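Local coordinates for protein CAS6A (Thermus thermophilus, PDB 4C97) that probably cleaves precursor CRISPR RNA as an endoribonuclease of the Cas6 family in antiviral defence, at residues G53-E56 with G57-W60; L66-G69 with L70-R73; R26-F29 with Y30-R34; V107-Y110 with P111-F114. The protein carries 1 engineered substitution. One frame throughout, in Å; residues are numbered along the deposited sequence.

Interaction 1 of 4, residues G53-E56 with G57-W60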
# COMPACT_ATOMS: atom_id res chain seq x y z
N GLY A 53 -10.04 4.34 5.66
CA GLY A 53 -11.22 4.07 4.88
C GLY A 53 -12.44 3.83 5.73
O GLY A 53 -12.46 4.15 6.92
N GLY A 54 -13.44 3.25 5.08
CA GLY A 54 -14.71 2.97 5.71
C GLY A 54 -15.72 4.05 5.41
O GLY A 54 -15.74 4.63 4.33
N ARG A 55 -16.56 4.32 6.40
CA ARG A 55 -17.69 5.22 6.24
C ARG A 55 -17.92 5.89 7.58
O ARG A 55 -17.36 5.47 8.60
CB ARG A 55 -18.94 4.41 5.86
CG ARG A 55 -19.24 3.29 6.85
CD ARG A 55 -20.49 2.50 6.48
NE ARG A 55 -21.01 1.77 7.64
CZ ARG A 55 -20.89 0.46 7.85
NH1 ARG A 55 -20.26 -0.33 6.97
NH2 ARG A 55 -21.40 -0.08 8.94
N GLU A 56 -18.75 6.93 7.58
CA GLU A 56 -19.18 7.55 8.82
C GLU A 56 -19.73 6.48 9.74
O GLU A 56 -20.63 5.73 9.37
CB GLU A 56 -20.26 8.60 8.53
CG GLU A 56 -20.67 9.41 9.75
CD GLU A 56 -19.60 10.39 10.19
OE1 GLU A 56 -18.84 10.87 9.33
OE2 GLU A 56 -19.53 10.66 11.40
N GLY A 57 -19.17 6.39 10.95
CA GLY A 57 -19.65 5.46 11.95
C GLY A 57 -18.97 4.11 11.91
O GLY A 57 -19.19 3.28 12.79
N ALA A 58 -18.15 3.88 10.88
CA ALA A 58 -17.40 2.63 10.74
C ALA A 58 -16.11 2.92 9.99
O ALA A 58 -15.80 2.31 8.96
CB ALA A 58 -18.23 1.59 10.01
N ALA A 59 -15.36 3.88 10.54
CA ALA A 59 -14.12 4.34 9.94
C ALA A 59 -12.95 3.54 10.49
O ALA A 59 -13.02 2.96 11.58
CB ALA A 59 -13.92 5.83 10.22
N TRP A 60 -11.89 3.49 9.71
CA TRP A 60 -10.68 2.87 10.20
C TRP A 60 -9.45 3.54 9.62
O TRP A 60 -9.51 4.24 8.60
CB TRP A 60 -10.67 1.38 9.86
CG TRP A 60 -10.95 1.10 8.39
CD1 TRP A 60 -12.16 0.84 7.83
CD2 TRP A 60 -9.99 1.03 7.33
NE1 TRP A 60 -12.02 0.64 6.47
CE2 TRP A 60 -10.69 0.75 6.14
CE3 TRP A 60 -8.60 1.20 7.25
CZ2 TRP A 60 -10.06 0.63 4.91
CZ3 TRP A 60 -7.98 1.09 6.03
CH2 TRP A 60 -8.71 0.81 4.88

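Interaction 2 of 4, residues L66-G69 with L70-R73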
# COMPACT_ATOMS: atom_id res chain seq x y z
N LEU A 66 7.02 -2.08 6.89
CA LEU A 66 7.66 -2.86 5.82
C LEU A 66 9.00 -3.48 6.21
O LEU A 66 9.61 -4.23 5.42
CB LEU A 66 7.83 -1.99 4.56
CG LEU A 66 6.54 -1.35 4.07
CD1 LEU A 66 6.85 -0.52 2.84
CD2 LEU A 66 5.44 -2.36 3.76
N VAL A 67 9.46 -3.22 7.43
CA VAL A 67 10.71 -3.79 7.91
C VAL A 67 10.50 -4.23 9.36
O VAL A 67 9.72 -3.61 10.08
CB VAL A 67 11.90 -2.81 7.81
CG1 VAL A 67 12.13 -2.40 6.35
CG2 VAL A 67 11.65 -1.57 8.64
N GLU A 68 11.16 -5.32 9.74
CA GLU A 68 10.95 -5.98 11.04
C GLU A 68 11.18 -5.08 12.22
O GLU A 68 10.40 -5.10 13.16
CB GLU A 68 11.86 -7.21 11.19
CG GLU A 68 12.26 -7.58 12.66
CD GLU A 68 11.15 -8.29 13.46
OE1 GLU A 68 10.27 -8.92 12.84
OE2 GLU A 68 11.17 -8.22 14.71
N GLY A 69 12.30 -4.37 12.23
CA GLY A 69 12.63 -3.54 13.38
C GLY A 69 11.53 -2.57 13.70
O GLY A 69 11.15 -2.36 14.88
N LEU A 70 10.98 -1.97 12.65
CA LEU A 70 9.94 -0.98 12.81
C LEU A 70 8.68 -1.65 13.33
O LEU A 70 8.02 -1.13 14.21
CB LEU A 70 9.69 -0.25 11.48
CG LEU A 70 8.85 1.01 11.53
CD1 LEU A 70 9.43 2.01 12.53
CD2 LEU A 70 8.73 1.63 10.15
N TYR A 71 8.36 -2.81 12.78
CA TYR A 71 7.28 -3.65 13.27
C TYR A 71 7.43 -3.93 14.78
O TYR A 71 6.51 -3.71 15.57
CB TYR A 71 7.28 -4.96 12.50
CG TYR A 71 6.26 -5.97 12.99
CD1 TYR A 71 4.91 -5.76 12.80
CD2 TYR A 71 6.65 -7.13 13.64
CE1 TYR A 71 3.98 -6.67 13.25
CE2 TYR A 71 5.72 -8.04 14.08
CZ TYR A 71 4.37 -7.80 13.87
OH TYR A 71 3.40 -8.68 14.30
N ALA A 72 8.61 -4.40 15.14
CA ALA A 72 8.93 -4.80 16.51
C ALA A 72 8.75 -3.63 17.44
O ALA A 72 8.23 -3.77 18.54
CB ALA A 72 10.35 -5.31 16.60
N ARG A 73 9.20 -2.46 17.00
CA ARG A 73 9.05 -1.29 17.85
C ARG A 73 7.66 -0.68 17.88
O ARG A 73 7.21 -0.22 18.94
CB ARG A 73 10.05 -0.24 17.43
CG ARG A 73 11.44 -0.61 17.78
CD ARG A 73 12.42 0.34 17.14
NE ARG A 73 13.80 0.01 17.47
CZ ARG A 73 14.42 -1.11 17.12
NH1 ARG A 73 13.79 -2.05 16.42
NH2 ARG A 73 15.68 -1.31 17.48

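Interaction 3 of 4, residues R26-F29 with Y30-R34. With SO4 (sulfate ion), chain C.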
# COMPACT_ATOMS: atom_id res chain seq x y z
N ARG A 26 -0.90 10.98 9.31
CA ARG A 26 0.56 10.96 9.21
C ARG A 26 1.21 11.63 10.42
O ARG A 26 2.24 11.16 10.91
CB ARG A 26 1.06 11.58 7.91
CG ARG A 26 2.51 11.22 7.64
CD ARG A 26 2.96 11.70 6.30
NE ARG A 26 3.09 13.15 6.23
CZ ARG A 26 3.41 13.79 5.12
NH1 ARG A 26 3.64 13.12 4.00
NH2 ARG A 26 3.52 15.10 5.12
N GLY A 27 0.64 12.74 10.89
CA GLY A 27 1.20 13.44 12.05
C GLY A 27 1.21 12.58 13.28
O GLY A 27 2.17 12.56 14.08
N PHE A 28 0.11 11.84 13.45
CA PHE A 28 0.03 10.88 14.55
C PHE A 28 1.12 9.81 14.46
O PHE A 28 1.88 9.54 15.43
CB PHE A 28 -1.35 10.25 14.50
CG PHE A 28 -1.50 9.07 15.41
CD1 PHE A 28 -1.66 9.25 16.77
CD2 PHE A 28 -1.51 7.80 14.89
CE1 PHE A 28 -1.80 8.17 17.60
CE2 PHE A 28 -1.66 6.71 15.73
CZ PHE A 28 -1.80 6.91 17.07
N PHE A 29 1.22 9.22 13.26
CA PHE A 29 2.23 8.21 13.02
C PHE A 29 3.65 8.75 13.26
O PHE A 29 4.46 8.11 13.95
CB PHE A 29 2.10 7.63 11.61
CG PHE A 29 3.16 6.65 11.27
CD1 PHE A 29 3.12 5.38 11.81
CD2 PHE A 29 4.20 6.99 10.43
CE1 PHE A 29 4.10 4.46 11.53
CE2 PHE A 29 5.20 6.07 10.14
CZ PHE A 29 5.14 4.80 10.69
N TYR A 30 3.94 9.95 12.76
CA TYR A 30 5.26 10.54 12.97
C TYR A 30 5.49 10.85 14.44
O TYR A 30 6.60 10.74 14.93
CB TYR A 30 5.43 11.79 12.10
CG TYR A 30 5.74 11.52 10.63
CD1 TYR A 30 5.72 10.25 10.10
CD2 TYR A 30 6.03 12.57 9.76
CE1 TYR A 30 6.01 10.02 8.76
CE2 TYR A 30 6.31 12.34 8.42
CZ TYR A 30 6.30 11.07 7.93
OH TYR A 30 6.58 10.87 6.59
N GLY A 31 4.43 11.20 15.16
CA GLY A 31 4.54 11.35 16.61
C GLY A 31 4.98 10.07 17.29
O GLY A 31 5.85 10.08 18.17
N LEU A 32 4.37 8.95 16.92
CA LEU A 32 4.87 7.65 17.41
C LEU A 32 6.32 7.35 16.96
O LEU A 32 7.14 6.83 17.73
CB LEU A 32 3.97 6.52 16.95
CG LEU A 32 2.54 6.57 17.48
CD1 LEU A 32 1.75 5.43 16.89
CD2 LEU A 32 2.52 6.50 18.99
N LEU A 33 6.62 7.67 15.71
CA LEU A 33 7.95 7.47 15.14
C LEU A 33 9.06 8.24 15.87
O LEU A 33 10.05 7.65 16.30
CB LEU A 33 7.94 7.89 13.68
CG LEU A 33 8.77 7.04 12.74
CD1 LEU A 33 8.21 5.63 12.68
CD2 LEU A 33 8.77 7.69 11.37
N ARG A 34 8.89 9.56 15.98
CA ARG A 34 9.87 10.47 16.58
C ARG A 34 10.27 9.92 17.95
O ARG A 34 11.40 10.08 18.41
CB ARG A 34 9.28 11.89 16.75
CG ARG A 34 8.92 12.66 15.45
CD ARG A 34 8.06 13.92 15.75
NE ARG A 34 6.94 14.14 14.82
CZ ARG A 34 5.72 14.55 15.17
NH1 ARG A 34 5.42 14.81 16.44
NH2 ARG A 34 4.77 14.70 14.24
S SO4 C . 5.06 15.53 1.70
O1 SO4 C . 3.91 14.70 1.40
O2 SO4 C . 5.38 16.26 0.49
O3 SO4 C . 4.72 16.42 2.80
O4 SO4 C . 6.19 14.71 2.12

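Interaction 4 of 4, residues V107-Y110 with P111-F114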
# COMPACT_ATOMS: atom_id res chain seq x y z
N VAL A 107 -0.49 -9.78 8.33
CA VAL A 107 0.91 -9.89 8.67
C VAL A 107 1.45 -11.05 7.87
O VAL A 107 0.80 -12.10 7.78
CB VAL A 107 1.14 -10.16 10.16
CG1 VAL A 107 2.63 -10.14 10.46
CG2 VAL A 107 0.43 -9.16 11.00
N SER A 108 2.63 -10.87 7.28
CA SER A 108 3.24 -11.90 6.46
C SER A 108 4.75 -11.78 6.50
O SER A 108 5.32 -11.07 7.35
CB SER A 108 2.73 -11.81 5.01
OG SER A 108 3.02 -13.02 4.32
N THR A 109 5.42 -12.48 5.58
CA THR A 109 6.86 -12.41 5.50
C THR A 109 7.24 -12.24 4.04
O THR A 109 6.47 -12.59 3.13
CB THR A 109 7.55 -13.68 6.02
OG1 THR A 109 7.19 -14.77 5.18
CG2 THR A 109 7.17 -13.98 7.47
N TYR A 110 8.44 -11.72 3.80
CA TYR A 110 8.86 -11.50 2.43
C TYR A 110 8.92 -12.79 1.62
O TYR A 110 8.45 -12.81 0.48
CB TYR A 110 10.16 -10.69 2.32
CG TYR A 110 9.90 -9.20 2.53
CD1 TYR A 110 9.92 -8.61 3.79
CD2 TYR A 110 9.61 -8.41 1.45
CE1 TYR A 110 9.67 -7.26 3.96
CE2 TYR A 110 9.35 -7.05 1.61
CZ TYR A 110 9.37 -6.50 2.86
OH TYR A 110 9.10 -5.16 2.99
N PRO A 111 9.41 -13.90 2.21
CA PRO A 111 9.37 -15.11 1.39
C PRO A 111 7.95 -15.48 0.95
O PRO A 111 7.74 -15.97 -0.18
CB PRO A 111 9.97 -16.18 2.32
CG PRO A 111 10.91 -15.38 3.18
CD PRO A 111 10.20 -14.11 3.45
N ARG A 112 6.98 -15.19 1.79
CA ARG A 112 5.60 -15.53 1.46
C ARG A 112 5.07 -14.67 0.33
O ARG A 112 4.10 -15.06 -0.33
CB ARG A 112 4.70 -15.47 2.68
CG ARG A 112 4.86 -16.71 3.55
CD ARG A 112 4.11 -16.61 4.86
NE ARG A 112 4.18 -17.92 5.51
CZ ARG A 112 3.36 -18.93 5.26
NH1 ARG A 112 2.35 -18.77 4.41
NH2 ARG A 112 3.56 -20.10 5.86
N LEU A 113 5.70 -13.53 0.07
CA LEU A 113 5.22 -12.72 -1.04
C LEU A 113 5.49 -13.45 -2.34
O LEU A 113 4.84 -13.15 -3.34
CB LEU A 113 5.91 -11.37 -1.09
CG LEU A 113 5.66 -10.45 0.09
CD1 LEU A 113 6.52 -9.22 -0.06
CD2 LEU A 113 4.18 -10.08 0.26
N PHE A 114 6.42 -14.41 -2.30
CA PHE A 114 6.82 -15.11 -3.50
C PHE A 114 6.19 -16.50 -3.58
O PHE A 114 6.68 -17.35 -4.29
CB PHE A 114 8.34 -15.22 -3.54
CG PHE A 114 9.04 -13.94 -3.88
CD1 PHE A 114 9.29 -13.60 -5.21
CD2 PHE A 114 9.42 -13.06 -2.89
CE1 PHE A 114 9.93 -12.41 -5.50
CE2 PHE A 114 10.06 -11.87 -3.20
CZ PHE A 114 10.31 -11.56 -4.52

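Interaction 1 of 4, residues G53-E56 with G57-W60
Gly53 and Trp60 form a hydrogen-bonded pair across two antiparallel strands, whose short segments run at 166° to each other, and the chain reverses between them through a type II beta turn from Arg55 to Ala58. The pair is closed by two backbone bonds, Gly53 N to Trp60 O at 3.0 Å and Trp60 N to Gly53 O at 2.9 Å. Nearer the bend, Ala58 N donates to Arg55 O over 2.9 Å, while the return bond from Arg55 N to Ala58 O is weak. Gly57, with phi at 91°, takes the third place of the turn, where a residue without a side chain is at ease. Gly54 also has a backbone shape that calls for glycine, since a side chain would press on the carbonyl oxygen of Gly53 and on Ala58 O. Gly53 suits its place for another reason: the indole of Trp60 lies flat over its backbone, with Gly53 CA 3.9 Å from the centroid of the six-membered ring and beneath its face. The Trp60 CG sits between backbone N and carbonyl carbon (chi1 52°), which turns the ring back over the partner strand. At the other end the extended Arg55 chain brings its guanidinium over the Ala58 methyl, CZ to CB 3.6 Å. Glu56 instead reaches outside the hairpin, its OE2 accepting from Gly18 N. Trp60 also stacks on Trp104. The chemistry implies a hairpin tip firmly paired at the tryptophan end and more loosely at the bend, where Ala58 CB meets one guanidinium face by van der Waals contact, with no polar bond between the two side chains.

Interaction 2 of 4, residues L66-G69 with L70-R73
Arg73 reaches back to Gly69 with an extended chain, its backbone and its guanidinium both bonding to the same carbonyl one turn earlier. Arg73 N donates to Gly69 O over 2.9 Å and Arg73 NH1 over 3.1 Å, from opposite faces of the carbonyl plane; the oxygen lies in the plane of the guanidinium, at its edge. With CG beside the backbone N (chi1 -71°), the aliphatic chain is directed past this oxygen. The acceptor is the Gly69 carbonyl, which does not depend on the residue's side chain. On another flank Glu68 and Tyr71 meet at a slant, the carboxylate and phenol planes 67° apart and Glu68 OE1 4.1 Å from Tyr71 CD2. A bend at chi2 folds the glutamate over the first turn and sets OE2 3.6 Å from the methyl of Ala72, while OE1 is bonded to Ser4 OG. The third pair is purely apolar: Val67 CG2 touches Leu70 CB at 3.7 Å, and Leu70 continues into Pro47. Val67 holds the N-cap position, and its beta-branched side chain suits this last extended residue. Its backbone oxygen receives Tyr71 N at 3.1 Å with a nearly straight bond; next along, Ala72 N reaches Glu68 O over 2.8 Å. The side of Leu70 and Arg73 leans on helix 22-36, at Leu33 and Val36, while Glu68 and Tyr71 touch strand 6-15. Such a turn opens helix 68-79, the second helix of the beta-alpha-beta-beta-alpha-beta, ferredoxin-like domain found in Cas6 and related RAMP proteins.

Interaction 3 of 4, residues R26-F29 with Y30-R34
Tyr30 and Phe29 bury the most surface here, and Tyr30 lies between Arg26, one turn before it, and its neighbour Phe29. The side chains of Arg26 and Tyr30 run side by side in the same direction, and Arg26 CG lies over the phenol face, 3.9 Å from the ring centroid, as a CH-pi contact. Beyond it the guanidinium is turned almost exactly parallel to the ring, the planes 2° apart, although it extends past the ring instead of covering its centre. A bend at chi3 (70°) carries the charged end outwards, where it grips a sulfate ion edge-on with both terminal nitrogens: NH1 to O1 at 3.1 Å and NH2 to O3 at 2.9 Å. Ser232 OG also bonds to NH1, and Lys230 NZ holds the same sulfate. Phe29 presents its CD2 to the neighbouring Tyr30 CD1 at 3.6 Å and its CZ to Leu33 CD1 at 3.8 Å; its buried ring goes on to meet Phe48 and Leu50. Leu32, next in surface buried, sets CD1 3.8 Å from Phe28 CE2 and packs against helix 68-79. Regular bonds such as Leu33 N to Phe29 O, 2.8 Å, keep these side chains four residues apart in phase. The Arg34 guanidinium lies with one face over the backbone at Gly31 N, where no side chain intervenes. This is an amphipathic helix, the first of a ferredoxin-like domain; Arg26 adjoins the loop holding Ser232 and Leu233, probably the glycine-rich loop of RAMP proteins, and the sulfate, though probably from the crystallisation liquor, is consistent with a place for an RNA phosphate.

Interaction 4 of 4, residues V107-Y110 with P111-F114
Thr109 and Arg112 meet where a strand passes into a single weakly bonded helical turn. Thr109 is the N-cap, and its OG1, set between the backbone N and the carbonyl carbon by a chi1 of 64°, points forward to Arg112 N in a weak capping bond. A threonine serves here because its hydroxyl is close to the backbone. The same OG1 touches Arg112 CG at 3.4 Å, while Ser108 OG, swung opposite its own nitrogen (chi1 -163°), reaches Arg112 CB at 3.4 Å, so both hydroxyls touch the start of the arginine chain. Pro111 suits the first turn, where no amide hydrogen is needed, and its CD packs against Tyr110 CB. Tyr110 and Leu113 extend in the same direction, both with CG beside the backbone N, and Tyr110 CD2 lies 3.5 Å from Leu113 CD1. The one bond across the turn that is not weak is Leu113 N to Tyr110 O, 2.9 Å, approached from well above the carbonyl plane. Phe114 turns its ring edge to that oxygen, its CD2 3.5 Å from Tyr110 O. The phenol ends in a hydrogen bond from Tyr110 OH to Leu66 O, just before helix 68-79. Tyr110, Leu113 and Phe114 thus pack against helices 144-158 and 209-225, with Leu155 touching all three, while Leu7 of strand 6-15 meets Tyr110 and Leu113.

Along the chain the contacts come in the order 3, 1, 2, 4, each closing before the next opens. The first three belong to helix 22-36, the hairpin of strands 48-55 and 58-65, and helix 68-79; interaction 4 ends strand 91-109, which shares the five-stranded sheet with that hairpin. Interaction 2 touches both interaction 3, through Leu70 and Leu33, and interaction 4, through Leu66 O and Tyr110 OH; its centre lies about 15 Å and about 14 Å from theirs. Interaction 1 stands apart, with centres 21 to 28 Å from the others. Both helices thus pack together beside the sheet, and interaction 4 carries the chain onward towards the second sheet.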